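Side-chain contacts in acetone carboxylase alpha subunit (Xanthobacter autotrophicus Py2, PDB 5M45), which serves as the alpha subunit of a multi-chain carboxylase assembly and contains a region of the hydantoinase B/oxoprolinase family: residues A681-R684 and K685-A689; S691-V694 and S695-M698; K120-E124 and N125-A129; E26-D29 and R30-A34; H402-V405 and S406-A410. All coordinates share one frame; numbering follows the deposited sequence.

Contact 1: A681-R684 and K685-A689; sequences AQIR and KDRLA
The side-chain amide of Gln682 meets the carboxylate of Asp686 from above the carboxylate plane. The two planes are 39° apart. Gln682 NE2 donates to Asp686 OD1 at 2.9 Å, and OD1 lies almost in the plane of the amide. The bond is well directed from the amide side but strikes the acceptor well out of its own plane. Gln682 reaches its partner by a bend. Its CG is anti to the backbone N (chi1 178°), and the chain then folds at chi2 (63°), which carries the amide forward to the next turn and Asp686. The same two residues are also joined through the backbone, with Asp686 N to Gln682 O at 2.9 Å.

The guanidinium group of Arg687 is approached obliquely by the methyl CG2 of Ile683, which lies 3.8 Å from Arg687 NE. The stem of Arg687 leans on the backbone as well, with its CG 3.3 Å from Ile683 O. That carbonyl also accepts from Arg687 N at 2.9 Å. The extended chain carries the charged end past Ile683 to Asp630, with which Arg687 NH2 forms a salt bridge. Arg687 NH1 bonds to the backbone of the chain of another protein. Arg684 NH1 also bonds to that chain, to a polar side chain and to the backbone. Leu632 packs on Ile683, Arg684 and Arg687.

The Gln682 and Asp686 pair is thus a side-chain bond between residues i and i+4, one turn apart on helix 673-690. Such spacing is typical of an alpha-helix, here one with a face at a subunit interface.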
# COMPACT_ATOMS: atom_id res chain seq x y z
N ALA A 681 -11.09 -61.23 9.14
CA ALA A 681 -11.49 -62.20 8.10
C ALA A 681 -12.79 -61.78 7.38
O ALA A 681 -12.89 -61.89 6.15
CB ALA A 681 -11.65 -63.59 8.71
N GLN A 682 -13.74 -61.27 8.14
CA GLN A 682 -14.99 -60.79 7.57
C GLN A 682 -14.83 -59.50 6.72
O GLN A 682 -15.44 -59.38 5.65
CB GLN A 682 -16.04 -60.65 8.69
CG GLN A 682 -17.39 -60.12 8.26
CD GLN A 682 -18.11 -61.06 7.28
OE1 GLN A 682 -18.29 -62.23 7.56
NE2 GLN A 682 -18.40 -60.56 6.09
N ILE A 683 -14.01 -58.56 7.17
CA ILE A 683 -13.72 -57.36 6.37
C ILE A 683 -13.06 -57.70 5.01
O ILE A 683 -13.37 -57.07 4.00
CB ILE A 683 -12.93 -56.31 7.20
CG1 ILE A 683 -13.88 -55.65 8.22
CG2 ILE A 683 -12.34 -55.21 6.32
CD1 ILE A 683 -13.16 -54.88 9.30
N ARG A 684 -12.17 -58.69 4.99
CA ARG A 684 -11.60 -59.15 3.70
C ARG A 684 -12.69 -59.60 2.72
O ARG A 684 -12.69 -59.22 1.53
CB ARG A 684 -10.55 -60.24 3.90
CG ARG A 684 -9.27 -59.72 4.55
CD ARG A 684 -8.22 -60.78 4.85
NE ARG A 684 -7.10 -60.11 5.48
CZ ARG A 684 -6.14 -59.42 4.86
NH1 ARG A 684 -6.08 -59.36 3.51
NH2 ARG A 684 -5.21 -58.78 5.60
N LYS A 685 -13.67 -60.33 3.23
CA LYS A 685 -14.81 -60.69 2.40
C LYS A 685 -15.70 -59.51 1.99
O LYS A 685 -16.16 -59.43 0.84
CB LYS A 685 -15.64 -61.77 3.08
CG LYS A 685 -14.86 -63.05 3.25
CD LYS A 685 -15.79 -64.24 3.16
CE LYS A 685 -16.03 -64.81 4.51
NZ LYS A 685 -14.92 -65.80 4.76
N ASP A 686 -15.93 -58.59 2.92
CA ASP A 686 -16.70 -57.37 2.61
C ASP A 686 -16.05 -56.55 1.49
O ASP A 686 -16.75 -56.01 0.63
CB ASP A 686 -16.79 -56.41 3.82
CG ASP A 686 -17.56 -56.98 5.02
OD1 ASP A 686 -18.35 -57.94 4.87
OD2 ASP A 686 -17.31 -56.39 6.14
N ARG A 687 -14.73 -56.42 1.54
CA ARG A 687 -13.98 -55.69 0.51
C ARG A 687 -14.19 -56.27 -0.89
O ARG A 687 -14.36 -55.52 -1.85
CB ARG A 687 -12.47 -55.63 0.83
CG ARG A 687 -12.15 -54.75 2.06
CD ARG A 687 -10.75 -54.97 2.56
NE ARG A 687 -10.24 -53.91 3.45
CZ ARG A 687 -8.96 -53.84 3.87
NH1 ARG A 687 -8.05 -54.76 3.48
NH2 ARG A 687 -8.57 -52.84 4.66
N LEU A 688 -14.17 -57.59 -1.00
CA LEU A 688 -14.48 -58.26 -2.28
C LEU A 688 -15.94 -58.07 -2.72
O LEU A 688 -16.20 -57.87 -3.90
CB LEU A 688 -14.14 -59.75 -2.21
CG LEU A 688 -12.65 -60.02 -1.92
CD1 LEU A 688 -12.45 -61.53 -1.91
CD2 LEU A 688 -11.69 -59.31 -2.89
N ALA A 689 -16.87 -58.10 -1.77
CA ALA A 689 -18.31 -57.94 -2.06
C ALA A 689 -18.71 -56.51 -2.52
O ALA A 689 -19.47 -56.35 -3.48
CB ALA A 689 -19.14 -58.35 -0.85

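Contact 2: S691-V694 and S695-M698; sequences SVPV and SEWM
Val692 and the stem of Trp697 cross at about a right angle. The methyl CG2 of Val692 touches Trp697 CB at 3.8 Å. This methyl sits between the backbone N and the carbonyl carbon of its own residue, while CG1 is anti to the carbonyl carbon (chi1 -63°). The indole itself leads away from the valine. Its edge passes near Val694 O, with Trp697 CE3 4.1 Å from that oxygen.

Val694 and Met698 meet at a slant. Val694 CG1 lies 3.9 Å from Met698 SD, and Met698 CG rests 3.3 Å from Val694 O. Glu696 stands beside the proline, with its CB 3.4 Å from Pro693 O.

Backbone bonds set these side chains in place. Pro693 is the N-cap residue of helix 694-706. Its O accepts from Trp697 N at 3.2 Å and, weakly, from Glu696 N. Val694 O takes Met698 N at 2.9 Å, which is the next bond of the regular i to i+4 series.

On the other side of the cap, Val692 and Pro693 pair in an antiparallel ladder with a strand of the chain of another protein. Trp736 packs against Trp697 and Met698. Across the strand-to-helix junction the side chains therefore meet through apolar contacts, and the directed polar bonds come from the backbone of the first helical turn.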
# COMPACT_ATOMS: atom_id res chain seq x y z
N SER A 691 -16.64 -54.11 -3.83
CA SER A 691 -15.83 -53.57 -4.89
C SER A 691 -16.32 -54.09 -6.25
O SER A 691 -17.12 -55.03 -6.31
CB SER A 691 -14.37 -53.91 -4.68
OG SER A 691 -14.17 -55.32 -4.54
N VAL A 692 -15.84 -53.44 -7.31
CA VAL A 692 -16.01 -53.93 -8.68
C VAL A 692 -14.66 -53.91 -9.41
O VAL A 692 -13.75 -53.15 -9.02
CB VAL A 692 -17.07 -53.12 -9.48
CG1 VAL A 692 -18.45 -53.26 -8.84
CG2 VAL A 692 -16.68 -51.64 -9.61
N PRO A 693 -14.53 -54.70 -10.50
CA PRO A 693 -13.33 -54.57 -11.33
C PRO A 693 -13.20 -53.12 -11.83
O PRO A 693 -14.20 -52.49 -12.19
CB PRO A 693 -13.55 -55.56 -12.48
CG PRO A 693 -14.58 -56.50 -11.98
CD PRO A 693 -15.43 -55.75 -11.01
N VAL A 694 -11.98 -52.60 -11.84
CA VAL A 694 -11.71 -51.22 -12.22
C VAL A 694 -12.26 -50.85 -13.61
O VAL A 694 -12.77 -49.75 -13.80
CB VAL A 694 -10.19 -50.89 -12.06
CG1 VAL A 694 -9.79 -49.58 -12.72
CG2 VAL A 694 -9.83 -50.86 -10.59
N SER A 695 -12.20 -51.75 -14.59
CA SER A 695 -12.84 -51.49 -15.89
C SER A 695 -14.31 -51.19 -15.83
O SER A 695 -14.80 -50.41 -16.68
CB SER A 695 -12.81 -52.70 -16.77
OG SER A 695 -11.47 -53.05 -16.98
N GLU A 696 -15.01 -51.89 -14.93
CA GLU A 696 -16.44 -51.67 -14.76
C GLU A 696 -16.71 -50.30 -14.15
O GLU A 696 -17.55 -49.57 -14.64
CB GLU A 696 -17.07 -52.81 -13.94
CG GLU A 696 -17.16 -54.10 -14.73
CD GLU A 696 -18.05 -54.03 -15.96
OE1 GLU A 696 -18.95 -53.16 -16.05
OE2 GLU A 696 -17.83 -54.87 -16.85
N TRP A 697 -16.00 -49.94 -13.09
CA TRP A 697 -16.15 -48.60 -12.50
C TRP A 697 -15.79 -47.51 -13.56
O TRP A 697 -16.51 -46.50 -13.66
CB TRP A 697 -15.30 -48.43 -11.20
CG TRP A 697 -15.22 -46.98 -10.79
CD1 TRP A 697 -16.18 -46.28 -10.15
CD2 TRP A 697 -14.19 -46.03 -11.12
NE1 TRP A 697 -15.81 -44.96 -10.03
CE2 TRP A 697 -14.61 -44.78 -10.64
CE3 TRP A 697 -12.97 -46.12 -11.80
CZ2 TRP A 697 -13.84 -43.63 -10.79
CZ3 TRP A 697 -12.19 -44.96 -11.92
CH2 TRP A 697 -12.62 -43.75 -11.42
N MET A 698 -14.71 -47.72 -14.32
CA MET A 698 -14.33 -46.79 -15.39
C MET A 698 -15.42 -46.54 -16.43
O MET A 698 -15.63 -45.39 -16.86
CB MET A 698 -13.03 -47.22 -16.08
CG MET A 698 -11.77 -46.94 -15.27
SD MET A 698 -10.31 -47.63 -16.05
CE MET A 698 -10.21 -46.80 -17.63

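Contact 3: K120-E124 and N125-A129; sequences KYMIE and NNWEA. With AE4 (3,6,9,12,15-pentaoxaheptadecan-1-ol), chain P.
A Schellman motif ends helix 111-124, and Asn125 and Trp127 fold back from it onto Tyr121 and Met122. Trp127 N bonds to Met122 O at 3.1 Å, and Asn126 N bonds weakly to Ile123 O. Asn126, between them, has the left-handed backbone the motif needs. Met122 O also receives a bond from a water that accepts from Glu128 N.

Asn125 ND2 lies above the centre of the Tyr121 ring, 3.3 Å from the ring plane, and the amide and ring planes are 30° apart. The same ND2 donates to Tyr121 O at 2.9 Å. Asn125 N also donates to this oxygen, so two bonds grip it. With CG anti to its own carbonyl carbon (chi1 -72°), the amide is turned back to Tyr121 O. Asn125 OD1 accepts from His769 N, which helps to fix the amide's rotation.

Met122 packs on the indole of Trp127. Its CG stands over the five-membered ring, 3.6 Å from the centroid, in a CH-pi contact. Its SD comes in obliquely, 3.4 Å from Trp127 CD1, as a Met-aromatic contact. Tyr121 points its edge at the indole face in an offset edge-to-face pair, with planes at 70°. Trp127 NE1 is held by Cys203 O.

Earlier on the helix, Lys120 NZ bonds to O19 of the bound 3,6,9,12,15-pentaoxaheptadecan-1-ol and forms a salt bridge with Asp100. Tyr121 OH bonds to His218 and Arg222 of the second subunit. At this interface the Schellman motif closes the helix, and an Asx motif, Asn126 OD1 with Ala129 N, opens the next turn.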
# COMPACT_ATOMS: atom_id res chain seq x y z
N LYS A 120 19.39 -11.21 -6.74
CA LYS A 120 19.57 -11.38 -8.18
C LYS A 120 18.72 -10.38 -9.01
O LYS A 120 19.16 -9.94 -10.09
CB LYS A 120 19.32 -12.84 -8.59
CG LYS A 120 20.37 -13.80 -8.03
CD LYS A 120 19.93 -15.27 -8.03
CE LYS A 120 20.85 -16.11 -7.17
NZ LYS A 120 20.50 -17.54 -7.16
N TYR A 121 17.53 -10.02 -8.53
CA TYR A 121 16.74 -8.97 -9.16
C TYR A 121 17.51 -7.61 -9.18
O TYR A 121 17.52 -6.89 -10.19
CB TYR A 121 15.37 -8.80 -8.48
CG TYR A 121 14.43 -7.82 -9.17
CD1 TYR A 121 13.62 -8.23 -10.23
CD2 TYR A 121 14.38 -6.48 -8.80
CE1 TYR A 121 12.76 -7.35 -10.87
CE2 TYR A 121 13.51 -5.58 -9.44
CZ TYR A 121 12.71 -6.01 -10.47
OH TYR A 121 11.88 -5.16 -11.12
N MET A 122 18.12 -7.26 -8.05
CA MET A 122 18.99 -6.06 -7.98
C MET A 122 20.16 -6.13 -8.95
O MET A 122 20.48 -5.14 -9.63
CB MET A 122 19.48 -5.79 -6.53
CG MET A 122 18.35 -5.46 -5.53
SD MET A 122 18.89 -4.82 -3.93
CE MET A 122 19.31 -6.29 -3.03
N ILE A 123 20.77 -7.28 -9.04
CA ILE A 123 21.89 -7.52 -9.98
C ILE A 123 21.42 -7.28 -11.42
O ILE A 123 21.99 -6.48 -12.16
CB ILE A 123 22.47 -8.94 -9.80
CG1 ILE A 123 23.13 -9.06 -8.43
CG2 ILE A 123 23.49 -9.24 -10.92
CD1 ILE A 123 23.69 -10.42 -8.08
N GLU A 124 20.33 -7.93 -11.79
CA GLU A 124 19.83 -7.93 -13.16
C GLU A 124 19.19 -6.61 -13.60
O GLU A 124 19.09 -6.35 -14.80
CB GLU A 124 18.80 -9.04 -13.26
CG GLU A 124 18.48 -9.52 -14.62
CD GLU A 124 19.63 -10.19 -15.39
OE1 GLU A 124 19.26 -10.64 -16.50
OE2 GLU A 124 20.86 -10.28 -15.05
N ASN A 125 18.74 -5.79 -12.65
CA ASN A 125 18.09 -4.51 -12.97
C ASN A 125 18.98 -3.26 -12.68
O ASN A 125 18.50 -2.12 -12.68
CB ASN A 125 16.77 -4.43 -12.25
CG ASN A 125 15.74 -5.36 -12.85
OD1 ASN A 125 15.02 -4.97 -13.79
ND2 ASN A 125 15.70 -6.61 -12.39
N ASN A 126 20.28 -3.49 -12.48
CA ASN A 126 21.27 -2.41 -12.41
C ASN A 126 21.05 -1.45 -11.23
O ASN A 126 21.24 -0.22 -11.35
CB ASN A 126 21.39 -1.68 -13.75
CG ASN A 126 22.72 -0.94 -13.91
OD1 ASN A 126 23.63 -1.09 -13.12
ND2 ASN A 126 22.83 -0.17 -14.98
N TRP A 127 20.73 -2.04 -10.09
CA TRP A 127 20.79 -1.34 -8.81
C TRP A 127 22.19 -0.74 -8.57
O TRP A 127 22.32 0.27 -7.86
CB TRP A 127 20.43 -2.27 -7.65
CG TRP A 127 19.07 -2.09 -7.02
CD1 TRP A 127 18.84 -1.90 -5.69
CD2 TRP A 127 17.79 -2.13 -7.65
NE1 TRP A 127 17.50 -1.79 -5.44
CE2 TRP A 127 16.81 -1.96 -6.61
CE3 TRP A 127 17.35 -2.29 -8.95
CZ2 TRP A 127 15.44 -1.93 -6.86
CZ3 TRP A 127 15.95 -2.28 -9.21
CH2 TRP A 127 15.03 -2.09 -8.15
N GLU A 128 23.24 -1.38 -9.12
CA GLU A 128 24.61 -0.86 -8.97
C GLU A 128 24.75 0.59 -9.49
O GLU A 128 25.42 1.40 -8.83
CB GLU A 128 25.63 -1.80 -9.68
CG GLU A 128 27.09 -1.38 -9.62
CD GLU A 128 28.05 -2.49 -10.05
OE1 GLU A 128 27.56 -3.65 -10.27
OE2 GLU A 128 29.28 -2.21 -10.19
N ALA A 129 24.13 0.92 -10.62
CA ALA A 129 24.21 2.28 -11.16
C ALA A 129 23.19 3.23 -10.50
O ALA A 129 23.48 4.41 -10.41
CB ALA A 129 24.03 2.28 -12.68
C2 AE4 P . 19.40 -26.17 -17.93
C3 AE4 P . 19.96 -24.75 -17.80
O4 AE4 P . 20.91 -24.72 -16.73
C5 AE4 P . 21.84 -23.62 -16.75
C6 AE4 P . 22.29 -23.27 -15.33
O7 AE4 P . 21.76 -22.02 -14.88
C8 AE4 P . 20.35 -22.08 -14.59
C9 AE4 P . 19.85 -20.70 -14.20
C11 AE4 P . 18.69 -20.96 -12.11
O10 AE4 P . 19.89 -20.58 -12.77
C12 AE4 P . 19.05 -21.84 -10.92
O13 AE4 P . 19.35 -21.04 -9.77
C14 AE4 P . 19.11 -21.73 -8.56
C15 AE4 P . 19.64 -20.91 -7.38
O16 AE4 P . 18.75 -19.81 -7.17
C17 AE4 P . 17.80 -20.01 -6.14
C18 AE4 P . 17.07 -18.68 -5.93
O19 AE4 P . 18.03 -17.65 -5.60
O HOH W 1 23.34 -4.14 -10.37

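Contact 4: E26-D29 and R30-A34; sequences EHRD and RLMAA
Arg30 and His27 meet obliquely, three residues apart. Arg30 NH2 lies 3.5 Å from His27 ND1, and the ring and guanidinium planes are 70° apart. Arg30 NE forms a salt bridge with Glu22, and His27 ND1 bonds to the same glutamate. Glu22 thus links the two side chains from outside. His27 NE2 bonds to Tyr265 OH, so both ring nitrogens are engaged.

The face of the His27 ring takes the methyl CD1 of Leu31. This CH-pi contact is 4.2 Å from the methyl to the ring centroid. A first torsion with CG anti to the backbone N (chi1 -175°) brings the ring to where Leu31 CD1 meets its face. Leu31 CG also rests 3.3 Å from His27 O.

Arg28 is extended from CG to NE. Met32 CG lies over the centre of its guanidinium, 3.9 Å above the plane. Met32 SD is 3.9 Å from Arg28 NH2. The Met32 side chain is also about 4 Å from the bound 3,6,9,12,15-pentaoxaheptadecan-1-ol. Backbone bonds between residues four apart run beneath these pairs, among them Met32 N to Arg28 O at 2.9 Å.

All of this lies on helix 24-38. The loop residues Ala97 and Ala98 pack on His27 and Leu31 respectively. The helix packs against helix 111-124, where Arg28 touches Lys120, and where Asp29 and Glu124 come close, both salt-bridged to Lys25.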
# COMPACT_ATOMS: atom_id res chain seq x y z
N GLU A 26 28.06 -8.54 -14.61
CA GLU A 26 29.18 -9.21 -15.31
C GLU A 26 29.62 -10.47 -14.55
O GLU A 26 29.82 -11.54 -15.17
CB GLU A 26 30.38 -8.27 -15.50
CG GLU A 26 30.20 -7.25 -16.63
CD GLU A 26 31.21 -6.10 -16.61
OE1 GLU A 26 32.02 -6.03 -15.64
OE2 GLU A 26 31.16 -5.29 -17.57
N HIS A 27 29.74 -10.34 -13.23
CA HIS A 27 30.16 -11.41 -12.34
C HIS A 27 29.17 -12.60 -12.38
O HIS A 27 29.54 -13.74 -12.66
CB HIS A 27 30.31 -10.84 -10.92
CG HIS A 27 30.86 -11.81 -9.91
ND1 HIS A 27 32.17 -12.25 -9.93
CD2 HIS A 27 30.30 -12.37 -8.81
CE1 HIS A 27 32.39 -13.04 -8.90
NE2 HIS A 27 31.27 -13.13 -8.21
N ARG A 28 27.91 -12.32 -12.10
CA ARG A 28 26.88 -13.36 -12.15
C ARG A 28 26.75 -14.01 -13.54
O ARG A 28 26.70 -15.22 -13.64
CB ARG A 28 25.51 -12.85 -11.67
CG ARG A 28 24.45 -13.95 -11.72
CD ARG A 28 23.19 -13.66 -10.97
NE ARG A 28 22.29 -14.81 -11.05
CZ ARG A 28 21.33 -15.00 -11.97
NH1 ARG A 28 21.10 -14.10 -12.93
NH2 ARG A 28 20.60 -16.11 -11.94
N ASP A 29 26.72 -13.21 -14.60
CA ASP A 29 26.59 -13.77 -15.96
C ASP A 29 27.74 -14.76 -16.31
O ASP A 29 27.48 -15.80 -16.95
CB ASP A 29 26.47 -12.67 -17.03
CG ASP A 29 25.12 -11.93 -17.00
OD1 ASP A 29 24.16 -12.30 -16.29
OD2 ASP A 29 25.00 -10.90 -17.70
N ARG A 30 28.97 -14.43 -15.89
CA ARG A 30 30.15 -15.30 -16.11
C ARG A 30 29.96 -16.63 -15.38
O ARG A 30 30.15 -17.70 -15.95
CB ARG A 30 31.46 -14.60 -15.66
CG ARG A 30 32.69 -15.51 -15.66
CD ARG A 30 34.02 -14.79 -15.44
NE ARG A 30 34.08 -14.17 -14.11
CZ ARG A 30 34.47 -14.76 -12.98
NH1 ARG A 30 34.81 -16.02 -12.93
NH2 ARG A 30 34.55 -14.06 -11.84
N LEU A 31 29.53 -16.56 -14.13
CA LEU A 31 29.28 -17.76 -13.33
C LEU A 31 28.14 -18.64 -13.85
O LEU A 31 28.25 -19.87 -13.86
CB LEU A 31 29.06 -17.39 -11.87
CG LEU A 31 30.20 -16.63 -11.17
CD1 LEU A 31 29.79 -16.36 -9.71
CD2 LEU A 31 31.50 -17.36 -11.20
N MET A 32 27.05 -18.02 -14.29
CA MET A 32 25.91 -18.78 -14.83
C MET A 32 26.27 -19.47 -16.17
O MET A 32 25.86 -20.61 -16.43
CB MET A 32 24.65 -17.90 -14.98
CG MET A 32 24.08 -17.36 -13.67
SD MET A 32 23.61 -18.59 -12.41
CE MET A 32 25.16 -18.68 -11.47
N ALA A 33 27.05 -18.78 -17.00
CA ALA A 33 27.49 -19.36 -18.29
C ALA A 33 28.41 -20.58 -18.10
O ALA A 33 28.30 -21.56 -18.84
CB ALA A 33 28.19 -18.28 -19.16
N ALA A 34 29.30 -20.50 -17.11
CA ALA A 34 30.21 -21.62 -16.79
C ALA A 34 29.43 -22.81 -16.17
O ALA A 34 29.74 -23.97 -16.47
CB ALA A 34 31.33 -21.19 -15.85

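Contact 5: H402-V405 and S406-A410; sequences HFLV and SAWTA
His402 O accepts from Ser406 OG at 2.8 Å. The hydroxyl approaches nearly along the C=O axis. Ser406 OG is anti to its own carbonyl carbon (chi1 -64°), which folds it back onto the preceding turn. The His402 ring is held elsewhere, by a bond from NE2 to Asp295 O.

Phe403 O accepts from Ala407 N at 3.1 Å. Its ring packs edge-to-face with Trp387. Here helix 401-422 is kinked: Ser406 N lacks the i to i-4 bond to His402 O and makes a weak one to Phe403 O, while the serine hydroxyl takes up His402 O instead. This buried part of the helix lies against strands 286-297 and 313-324 and helix 349-361, within the hydantoinase B/oxoprolinase family region.

Leu404 lies alongside Trp408, pointing the same way. Leu404 CB is over the six-membered ring in a CH-pi contact, 3.8 Å from the centroid. Leu404 CD2 reaches Trp408 CZ2 at 3.8 Å. Leu404 O sits over the same indole, 3.2 Å above its plane and offset toward the rim, and accepts from Trp408 N at 3.1 Å. Trp408 NE1 bonds to Phe352 O.

Val405 CG1 touches Trp408 CZ3 more loosely, at 4.4 Å. Val405 O accepts from Asn432 ND2.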
# COMPACT_ATOMS: atom_id res chain seq x y z
N HIS A 402 -1.57 -21.96 1.23
CA HIS A 402 -2.77 -22.83 1.02
C HIS A 402 -2.57 -23.79 -0.16
O HIS A 402 -2.81 -25.01 -0.06
CB HIS A 402 -3.99 -21.96 0.78
CG HIS A 402 -5.30 -22.69 0.78
ND1 HIS A 402 -5.71 -23.50 1.81
CD2 HIS A 402 -6.33 -22.67 -0.11
CE1 HIS A 402 -6.92 -23.97 1.55
NE2 HIS A 402 -7.32 -23.47 0.39
N PHE A 403 -2.07 -23.21 -1.27
CA PHE A 403 -1.72 -24.00 -2.46
C PHE A 403 -0.37 -24.68 -2.33
O PHE A 403 -0.23 -25.87 -2.66
CB PHE A 403 -1.76 -23.10 -3.72
CG PHE A 403 -3.16 -22.74 -4.21
CD1 PHE A 403 -4.33 -23.02 -3.47
CD2 PHE A 403 -3.29 -22.10 -5.43
CE1 PHE A 403 -5.59 -22.67 -3.98
CE2 PHE A 403 -4.53 -21.75 -5.93
CZ PHE A 403 -5.68 -22.03 -5.20
N LEU A 404 0.63 -23.95 -1.87
CA LEU A 404 2.01 -24.48 -1.81
C LEU A 404 2.13 -25.79 -1.00
O LEU A 404 2.66 -26.78 -1.49
CB LEU A 404 2.98 -23.42 -1.22
CG LEU A 404 3.29 -22.16 -2.07
CD1 LEU A 404 4.11 -21.16 -1.27
CD2 LEU A 404 4.03 -22.52 -3.35
N VAL A 405 1.62 -25.78 0.25
CA VAL A 405 1.76 -26.96 1.14
C VAL A 405 0.94 -28.16 0.64
O VAL A 405 1.26 -29.32 0.96
CB VAL A 405 1.40 -26.66 2.62
CG1 VAL A 405 2.18 -25.46 3.14
CG2 VAL A 405 -0.09 -26.45 2.81
N SER A 406 -0.10 -27.87 -0.17
CA SER A 406 -0.99 -28.87 -0.72
C SER A 406 -0.40 -29.54 -1.99
O SER A 406 -0.75 -30.67 -2.31
CB SER A 406 -2.36 -28.23 -1.05
OG SER A 406 -3.04 -27.75 0.11
N ALA A 407 0.49 -28.84 -2.70
CA ALA A 407 1.25 -29.42 -3.82
C ALA A 407 2.52 -30.15 -3.38
O ALA A 407 2.83 -31.21 -3.93
CB ALA A 407 1.60 -28.31 -4.81
N TRP A 408 3.24 -29.64 -2.38
CA TRP A 408 4.51 -30.25 -1.95
C TRP A 408 4.33 -31.65 -1.31
O TRP A 408 5.22 -32.52 -1.46
CB TRP A 408 5.30 -29.36 -1.00
CG TRP A 408 5.75 -28.03 -1.54
CD1 TRP A 408 6.11 -27.74 -2.82
CD2 TRP A 408 5.88 -26.80 -0.80
NE1 TRP A 408 6.45 -26.40 -2.94
CE2 TRP A 408 6.30 -25.81 -1.71
CE3 TRP A 408 5.68 -26.45 0.54
CZ2 TRP A 408 6.53 -24.49 -1.31
CZ3 TRP A 408 5.93 -25.13 0.93
CH2 TRP A 408 6.33 -24.17 0.01
N THR A 409 3.22 -31.87 -0.63
CA THR A 409 2.99 -33.14 0.09
C THR A 409 3.10 -34.39 -0.81
O THR A 409 3.63 -35.41 -0.38
CB THR A 409 1.68 -33.11 0.90
OG1 THR A 409 1.63 -34.22 1.83
CG2 THR A 409 0.47 -33.13 -0.01
N ALA A 410 2.64 -34.29 -2.06
CA ALA A 410 2.71 -35.43 -2.99
C ALA A 410 4.15 -35.85 -3.33
O ALA A 410 4.39 -37.03 -3.60
CB ALA A 410 1.95 -35.11 -4.26

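From the N terminus the order is contact 4, contact 3, contact 5, contact 1 and contact 2. All are local, so none closes a long loop, and they follow in series without nesting or crossing. Contacts 4 and 3 touch: Lys120 CG packs on Arg28 NE at 3.7 Å, tying helix 24-38 to helix 111-124 near the bound 3,6,9,12,15-pentaoxaheptadecan-1-ol. Contact 5 lies near the chain's centre, on helix 401-422 against strands 286-297 and 313-324. Contacts 1 and 2 adjoin in sequence and join helix 673-690 through strand 692-693 to helix 694-706; Ser691 OG bonds to Arg687 O there. Contact 1 is about 66 Å from contact 3 between centres, on the opposite side of the chain's centre.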